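Local coordinates for cell shape-determining protein MreC (Streptococcus pneumoniae, PDB 2QF4) that helps to form and maintain cell shape, probably as part of the elongasome that builds peripheral peptidoglycan, at residues A126-H138 with T144-H156. Sequence-based numbering, arbitrary orientation.
Sequences ADIPVGEVVATTH and TREVTVKLSADTH. With EDO (1,2-ethanediol), chain E; EDO (1,2-ethanediol), chain D.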
ATOM      1  N   ALA A 126      -4.771   0.116   9.053  1.00  9.43           N
ATOM      2  CA  ALA A 126      -5.780   0.816   8.294  1.00  9.72           C
ATOM      3  C   ALA A 126      -5.551   2.328   8.244  1.00  9.70           C
ATOM      4  O   ALA A 126      -4.805   2.886   9.048  1.00 10.40           O
ATOM      5  CB  ALA A 126      -7.174   0.508   8.902  1.00 10.93           C
ATOM      6  N   ASP A 127      -6.190   2.975   7.266  1.00  9.62           N
ATOM      7  CA  ASP A 127      -6.390   4.419   7.207  1.00  9.99           C
ATOM      8  C   ASP A 127      -5.204   5.224   6.696  1.00 10.47           C
ATOM      9  O   ASP A 127      -5.253   6.440   6.676  1.00 12.10           O
ATOM     10  CB  ASP A 127      -6.906   4.975   8.562  1.00 11.34           C
ATOM     11  CG  ASP A 127      -8.182   4.299   9.013  1.00 13.98           C
ATOM     12  OD1 ASP A 127      -9.059   4.009   8.210  1.00 15.78           O
ATOM     13  OD2 ASP A 127      -8.315   4.031  10.230  1.00 21.11           O
ATOM     14  N   ILE A 128      -4.168   4.576   6.207  1.00  9.31           N
ATOM     15  CA  ILE A 128      -3.070   5.286   5.590  1.00  9.46           C
ATOM     16  C   ILE A 128      -3.534   5.731   4.192  1.00  8.67           C
ATOM     17  O   ILE A 128      -4.054   4.912   3.431  1.00  8.62           O
ATOM     18  CB  ILE A 128      -1.840   4.389   5.431  1.00  8.88           C
ATOM     19  CG1 ILE A 128      -1.335   3.907   6.788  1.00 10.08           C
ATOM     20  CG2 ILE A 128      -0.735   5.120   4.661  1.00 10.04           C
ATOM     21  CD1 ILE A 128      -0.302   2.771   6.689  1.00 11.86           C
ATOM     22  N   PRO A 129      -3.365   7.020   3.835  1.00  8.76           N
ATOM     23  CA  PRO A 129      -3.763   7.460   2.487  1.00  8.96           C
ATOM     24  C   PRO A 129      -3.034   6.674   1.405  1.00  8.47           C
ATOM     25  O   PRO A 129      -1.819   6.517   1.472  1.00  9.11           O
ATOM     26  CB  PRO A 129      -3.379   8.951   2.468  1.00 10.02           C
ATOM     27  CG  PRO A 129      -3.415   9.332   3.913  1.00 10.80           C
ATOM     28  CD  PRO A 129      -2.880   8.150   4.638  1.00 10.26           C
ATOM     29  N   VAL A 130      -3.781   6.283   0.378  1.00  8.09           N
ATOM     30  CA  VAL A 130      -3.239   5.612  -0.820  1.00  8.88           C
ATOM     31  C   VAL A 130      -3.384   6.478  -2.062  1.00  8.66           C
ATOM     32  O   VAL A 130      -2.402   6.703  -2.781  1.00  8.74           O
ATOM     33  CB  VAL A 130      -3.906   4.243  -1.022  1.00  8.32           C
ATOM     34  CG1 VAL A 130      -3.389   3.551  -2.292  1.00  9.44           C
ATOM     35  CG2 VAL A 130      -3.616   3.360   0.174  1.00  9.87           C
ATOM     36  N   GLY A 131      -4.584   6.985  -2.305  1.00  8.85           N
ATOM     37  CA  GLY A 131      -4.830   7.807  -3.479  1.00  9.04           C
ATOM     38  C   GLY A 131      -6.294   8.018  -3.699  1.00  8.86           C
ATOM     39  O   GLY A 131      -7.085   7.905  -2.766  1.00  9.85           O
ATOM     40  N   GLU A 132      -6.636   8.329  -4.947  1.00  8.56           N
ATOM     41  CA  GLU A 132      -8.028   8.566  -5.306  1.00 10.34           C
ATOM     42  C   GLU A 132      -8.367   7.756  -6.530  1.00  8.68           C
ATOM     43  O   GLU A 132      -7.524   7.537  -7.415  1.00  9.12           O
ATOM     44  CB  GLU A 132      -8.314  10.030  -5.547  1.00 12.05           C
ATOM     45  CG  GLU A 132      -7.647  10.637  -6.705  1.00 18.44           C
ATOM     46  CD  GLU A 132      -8.004  12.105  -6.895  1.00 20.24           C
ATOM     47  OE1 GLU A 132      -8.981  12.588  -6.272  1.00 26.69           O
ATOM     48  OE2 GLU A 132      -7.281  12.766  -7.678  1.00 30.23           O
ATOM     49  N   VAL A 133      -9.620   7.303  -6.592  1.00  8.69           N
ATOM     50  CA  VAL A 133     -10.078   6.525  -7.710  1.00  8.72           C
ATOM     51  C   VAL A 133     -10.019   7.315  -8.999  1.00  9.25           C
ATOM     52  O   VAL A 133     -10.428   8.487  -9.046  1.00  9.09           O
ATOM     53  CB  VAL A 133     -11.535   6.034  -7.466  1.00  9.16           C
ATOM     54  CG1 VAL A 133     -12.110   5.412  -8.718  1.00 10.57           C
ATOM     55  CG2 VAL A 133     -11.561   5.056  -6.282  1.00  9.19           C
ATOM     56  N   VAL A 134      -9.514   6.690 -10.043  1.00  8.24           N
ATOM     57  CA  VAL A 134      -9.649   7.156 -11.421  1.00  8.77           C
ATOM     58  C   VAL A 134     -10.917   6.591 -12.039  1.00  8.95           C
ATOM     59  O   VAL A 134     -11.807   7.338 -12.434  1.00 10.69           O
ATOM     60  CB  VAL A 134      -8.384   6.815 -12.246  1.00  8.60           C
ATOM     61  CG1 VAL A 134      -8.580   7.123 -13.727  1.00  9.88           C
ATOM     62  CG2 VAL A 134      -7.190   7.559 -11.697  1.00 10.54           C
ATOM     63  N   ALA A 135     -11.016   5.266 -12.121  1.00  8.53           N
ATOM     64  CA  ALA A 135     -12.158   4.606 -12.772  1.00  9.24           C
ATOM     65  C   ALA A 135     -12.233   3.159 -12.371  1.00  8.45           C
ATOM     66  O   ALA A 135     -11.360   2.655 -11.673  1.00  8.94           O
ATOM     67  CB  ALA A 135     -12.046   4.745 -14.311  1.00 10.43           C
ATOM     68  N   THR A 136     -13.298   2.517 -12.808  1.00  8.64           N
ATOM     69  CA  THR A 136     -13.407   1.084 -12.717  1.00  8.84           C
ATOM     70  C   THR A 136     -13.425   0.473 -14.108  1.00  8.97           C
ATOM     71  O   THR A 136     -13.808   1.109 -15.082  1.00  9.43           O
ATOM     72  CB  THR A 136     -14.653   0.624 -11.951  1.00  9.78           C
ATOM     73  OG1 THR A 136     -15.818   0.949 -12.692  1.00 12.36           O
ATOM     74  CG2 THR A 136     -14.736   1.262 -10.577  1.00 11.62           C
ATOM     75  N   THR A 137     -13.006  -0.779 -14.198  1.00  9.08           N
ATOM     76  CA  THR A 137     -13.086  -1.517 -15.440  1.00  9.93           C
ATOM     77  C   THR A 137     -13.544  -2.930 -15.102  1.00  9.59           C
ATOM     78  O   THR A 137     -13.655  -3.344 -13.928  1.00  9.78           O
ATOM     79  CB  THR A 137     -11.769  -1.462 -16.260  1.00  9.92           C
ATOM     80  OG1 THR A 137     -12.021  -1.941 -17.586  1.00 11.54           O
ATOM     81  CG2 THR A 137     -10.658  -2.279 -15.621  1.00 11.98           C
ATOM     82  N   HIS A 138     -13.927  -3.677 -16.134  1.00 10.96           N
ATOM     83  CA  HIS A 138     -14.638  -4.951 -15.932  1.00 12.00           C
ATOM     84  C   HIS A 138     -15.843  -4.713 -15.021  1.00 12.13           C
ATOM     85  O   HIS A 138     -16.188  -5.526 -14.176  1.00 12.51           O
ATOM     86  CB  HIS A 138     -13.747  -6.066 -15.389  1.00 13.23           C
ATOM     87  CG  HIS A 138     -12.469  -6.249 -16.148  1.00 15.10           C
ATOM     88  ND1 HIS A 138     -12.432  -6.376 -17.518  1.00 17.73           N
ATOM     89  CD2 HIS A 138     -11.185  -6.261 -15.730  1.00 16.38           C
ATOM     90  CE1 HIS A 138     -11.177  -6.509 -17.906  1.00 18.57           C
ATOM     91  NE2 HIS A 138     -10.398  -6.452 -16.841  1.00 19.91           N
ATOM     92  N   THR A 144     -15.055  -9.800 -10.943  1.00 14.63           N
ATOM     93  CA  THR A 144     -13.737  -9.292 -11.307  1.00 15.16           C
ATOM     94  C   THR A 144     -13.684  -7.806 -11.683  1.00 12.79           C
ATOM     95  O   THR A 144     -12.740  -7.351 -12.329  1.00 12.79           O
ATOM     96  CB  THR A 144     -13.127 -10.205 -12.366  1.00 17.25           C
ATOM     97  OG1 THR A 144     -14.110 -10.468 -13.346  1.00 19.86           O
ATOM     98  CG2 THR A 144     -12.686 -11.537 -11.717  1.00 20.02           C
ATOM     99  N   ARG A 145     -14.638  -7.020 -11.195  1.00 11.27           N
ATOM    100  CA  ARG A 145     -14.484  -5.572 -11.307  1.00 10.12           C
ATOM    101  C   ARG A 145     -13.148  -5.152 -10.691  1.00  9.27           C
ATOM    102  O   ARG A 145     -12.754  -5.605  -9.595  1.00  9.87           O
ATOM    103  CB  ARG A 145     -15.630  -4.813 -10.630  1.00  9.67           C
ATOM    104  CG  ARG A 145     -15.542  -3.306 -10.738  1.00  9.42           C
ATOM    105  CD  ARG A 145     -16.828  -2.583 -10.385  1.00 10.40           C
ATOM    106  NE  ARG A 145     -17.214  -2.780  -8.994  1.00 10.57           N
ATOM    107  CZ  ARG A 145     -17.849  -1.882  -8.248  1.00 10.47           C
ATOM    108  NH1 ARG A 145     -18.155  -0.672  -8.696  1.00 11.75           N
ATOM    109  NH2 ARG A 145     -18.164  -2.196  -7.004  1.00 10.98           N
ATOM    110  N   GLU A 146     -12.492  -4.209 -11.356  1.00  8.86           N
ATOM    111  CA  GLU A 146     -11.194  -3.690 -10.946  1.00  9.22           C
ATOM    112  C   GLU A 146     -11.295  -2.173 -10.839  1.00  8.15           C
ATOM    113  O   GLU A 146     -12.081  -1.553 -11.529  1.00 10.48           O
ATOM    114  CB  GLU A 146     -10.161  -4.041 -12.026  1.00 10.64           C
ATOM    115  CG  GLU A 146      -8.733  -3.560 -11.870  1.00 13.86           C
ATOM    116  CD  GLU A 146      -7.978  -3.688 -13.193  1.00 16.14           C
ATOM    117  OE1 GLU A 146      -8.129  -4.753 -13.850  1.00 21.54           O
ATOM    118  OE2 GLU A 146      -7.322  -2.698 -13.643  1.00 21.12           O
ATOM    119  N   VAL A 147     -10.503  -1.607  -9.965  1.00  8.50           N
ATOM    120  CA  VAL A 147     -10.432  -0.175  -9.772  1.00  8.22           C
ATOM    121  C   VAL A 147      -9.037   0.292 -10.082  1.00  8.20           C
ATOM    122  O   VAL A 147      -8.056  -0.328  -9.641  1.00  8.68           O
ATOM    123  CB  VAL A 147     -10.802   0.243  -8.329  1.00  8.67           C
ATOM    124  CG1 VAL A 147     -10.939   1.755  -8.203  1.00 11.15           C
ATOM    125  CG2 VAL A 147     -12.080  -0.433  -7.883  1.00 11.74           C
ATOM    126  N   THR A 148      -8.903   1.406 -10.794  1.00  7.69           N
ATOM    127  CA  THR A 148      -7.630   2.085 -10.982  1.00  7.62           C
ATOM    128  C   THR A 148      -7.577   3.338 -10.127  1.00  7.20           C
ATOM    129  O   THR A 148      -8.591   4.043  -9.976  1.00  7.88           O
ATOM    130  CB  THR A 148      -7.307   2.361 -12.461  1.00  8.45           C
ATOM    131  OG1 THR A 148      -8.341   3.139 -13.069  1.00  9.02           O
ATOM    132  CG2 THR A 148      -7.110   1.042 -13.244  1.00  9.67           C
ATOM    133  N   VAL A 149      -6.406   3.579  -9.541  1.00  7.47           N
ATOM    134  CA  VAL A 149      -6.207   4.590  -8.538  1.00  8.12           C
ATOM    135  C   VAL A 149      -4.954   5.423  -8.836  1.00  7.88           C
ATOM    136  O   VAL A 149      -3.892   4.889  -9.166  1.00  8.81           O
ATOM    137  CB  VAL A 149      -6.087   3.924  -7.154  1.00  8.06           C
ATOM    138  CG1 VAL A 149      -5.656   4.882  -6.029  1.00 10.30           C
ATOM    139  CG2 VAL A 149      -7.396   3.224  -6.770  1.00  9.94           C
ATOM    140  N   LYS A 150      -5.095   6.726  -8.676  1.00  8.24           N
ATOM    141  CA  LYS A 150      -3.959   7.642  -8.782  1.00  9.41           C
ATOM    142  C   LYS A 150      -3.332   7.775  -7.400  1.00  8.33           C
ATOM    143  O   LYS A 150      -3.971   8.237  -6.468  1.00  8.79           O
ATOM    144  CB  LYS A 150      -4.419   9.007  -9.287  1.00 10.31           C
ATOM    145  CG  LYS A 150      -3.287   9.992  -9.425  1.00 13.31           C
ATOM    146  CD  LYS A 150      -3.722  11.347  -9.898  1.00 15.99           C
ATOM    147  CE  LYS A 150      -2.536  12.177 -10.401  1.00 19.54           C
ATOM    148  NZ  LYS A 150      -2.975  13.412 -11.066  1.00 23.90           N
ATOM    149  N   LEU A 151      -2.074   7.387  -7.294  1.00  8.81           N
ATOM    150  CA  LEU A 151      -1.347   7.444  -6.019  1.00  9.26           C
ATOM    151  C   LEU A 151      -1.149   8.854  -5.553  1.00  9.91           C
ATOM    152  O   LEU A 151      -0.822   9.732  -6.343  1.00 11.53           O
ATOM    153  CB  LEU A 151       0.008   6.741  -6.173  1.00  9.92           C
ATOM    154  CG  LEU A 151      -0.036   5.223  -6.408  1.00 10.56           C
ATOM    155  CD1 LEU A 151       1.315   4.665  -6.777  1.00 12.82           C
ATOM    156  CD2 LEU A 151      -0.581   4.534  -5.166  1.00 14.02           C
ATOM    157  N   SER A 152      -1.332   9.093  -4.270  1.00 10.31           N
ATOM    158  CA  SER A 152      -1.088  10.448  -3.758  1.00 11.90           C
ATOM    159  C   SER A 152       0.333  10.704  -3.265  1.00 12.36           C
ATOM    160  O   SER A 152       0.691  11.862  -3.058  1.00 14.59           O
ATOM    161  CB  SER A 152      -2.112  10.834  -2.723  1.00 14.44           C
ATOM    162  OG  SER A 152      -2.192   9.845  -1.759  1.00 17.02           O
ATOM    163  N   ALA A 153       1.144   9.669  -3.095  1.00 11.59           N
ATOM    164  CA  ALA A 153       2.527   9.821  -2.682  1.00 12.94           C
ATOM    165  C   ALA A 153       3.445   8.974  -3.543  1.00 12.93           C
ATOM    166  O   ALA A 153       3.047   7.982  -4.154  1.00 14.22           O
ATOM    167  CB  ALA A 153       2.650   9.400  -1.272  1.00 13.97           C
ATOM    168  N   ASP A 154       4.709   9.368  -3.569  1.00 14.59           N
ATOM    169  CA  ASP A 154       5.765   8.559  -4.162  1.00 15.67           C
ATOM    170  C   ASP A 154       7.067   8.826  -3.437  1.00 14.60           C
ATOM    171  O   ASP A 154       7.094   9.547  -2.429  1.00 15.11           O
ATOM    172  CB  ASP A 154       5.890   8.757  -5.683  1.00 17.83           C
ATOM    173  CG  ASP A 154       6.319  10.142  -6.063  1.00 21.36           C
ATOM    174  OD1 ASP A 154       5.827  10.665  -7.093  1.00 28.37           O
ATOM    175  OD2 ASP A 154       7.151  10.742  -5.347  1.00 25.51           O
ATOM    176  N   THR A 155       8.125   8.170  -3.889  1.00 14.37           N
ATOM    177  CA  THR A 155       9.415   8.257  -3.226  1.00 15.61           C
ATOM    178  C   THR A 155      10.466   9.042  -4.028  1.00 17.08           C
ATOM    179  O   THR A 155      11.645   8.953  -3.746  1.00 16.86           O
ATOM    180  CB  THR A 155       9.946   6.859  -2.832  1.00 14.72           C
ATOM    181  OG1 THR A 155      10.140   6.053  -3.999  1.00 17.76           O
ATOM    182  CG2 THR A 155       9.007   6.158  -1.880  1.00 15.30           C
ATOM    183  N   HIS A 156      10.010   9.871  -4.965  1.00 18.90           N
ATOM    184  CA  HIS A 156      10.902  10.731  -5.748  1.00 19.97           C
ATOM    185  C   HIS A 156      11.530  11.772  -4.844  1.00 20.70           C
ATOM    186  O   HIS A 156      10.833  12.493  -4.150  1.00 21.11           O
ATOM    187  CB  HIS A 156      10.104  11.388  -6.874  1.00 21.36           C
ATOM    188  CG  HIS A 156      10.937  12.205  -7.807  1.00 22.76           C
ATOM    189  ND1 HIS A 156      11.879  11.644  -8.638  1.00 27.92           N
ATOM    190  CD2 HIS A 156      10.969  13.540  -8.040  1.00 27.12           C
ATOM    191  CE1 HIS A 156      12.456  12.598  -9.351  1.00 27.47           C
ATOM    192  NE2 HIS A 156      11.930  13.758  -8.997  1.00 28.58           N
TER
HETATM  193  C1  EDO E 603      -2.865   7.016   9.802  1.00 36.66           C
HETATM  194  O1  EDO E 603      -2.824   7.478   8.451  1.00 37.87           O
HETATM  195  C2  EDO E 603      -3.120   5.516   9.816  1.00 35.28           C
HETATM  196  O2  EDO E 603      -2.072   4.881  10.553  1.00 36.48           O
HETATM  197  C1  EDO D 602     -16.676  -2.593 -18.302  1.00 23.92           C
HETATM  198  O1  EDO D 602     -16.143  -1.569 -17.497  1.00 25.38           O
HETATM  199  C2  EDO D 602     -15.723  -3.043 -19.367  1.00 17.26           C
HETATM  200  O2  EDO D 602     -14.458  -3.426 -18.950  1.00 17.69           O
HETATM  201  O   HOH W   1       0.271   6.951  -2.202  1.00 13.30           O
HETATM  202  O   HOH W   2     -18.141   0.488 -11.332  1.00 18.29           O
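Arg145 runs back along His138 and Thr137 toward Thr136, at the end of strand 126-137. Its CB sits 3.7 Å from His138 O, and CG, anti to the backbone N (chi1 -179°), moves on to Thr137 O, also at 3.7 Å. CD then comes to 4.2 Å from Thr136 CB. A bend at chi3 (64°) turns the guanidinium so that NH1 donates to a water lying at its edge, in plane; the same water is hydrogen-bonded to Thr136 OG1, which also pairs with Ser139. NH2 is held by the carbonyls of Ser105 and Ser107.

Glu146 and Thr137 form a hydrogen-bonded antiparallel pair, Glu146 N reaching Thr137 O nearly straight (172°). Their side chains run side by side, and Thr137 CG2 lies 3.9 Å from Glu146 CD and also sits over the rim of one face of the His138 ring.

Val134 and Ala135 both face Thr148 in a classic beta bulge. Thr148 O takes a 2.8 Å bond from Val134 N and a weak one from Ala135 N, and the register slips by one. Val133 and Val147 meet at about a right angle on the face that carries Thr136 and Val149, CG2 of Val133 3.9 Å from CG1 of Val147. Where the pairing ends, Val130 O accepts from Ser152 N (3.0 Å) and from a water that bridges to Ala153 N.

This hairpin belongs to the second barrel of the alpha-lytic protease fold in MreC's major periplasmic domain: strand 126-137 pairs with 114-118, strand 146-151 with 97-101, while Val130, Val133 and Val149 pack on Val115.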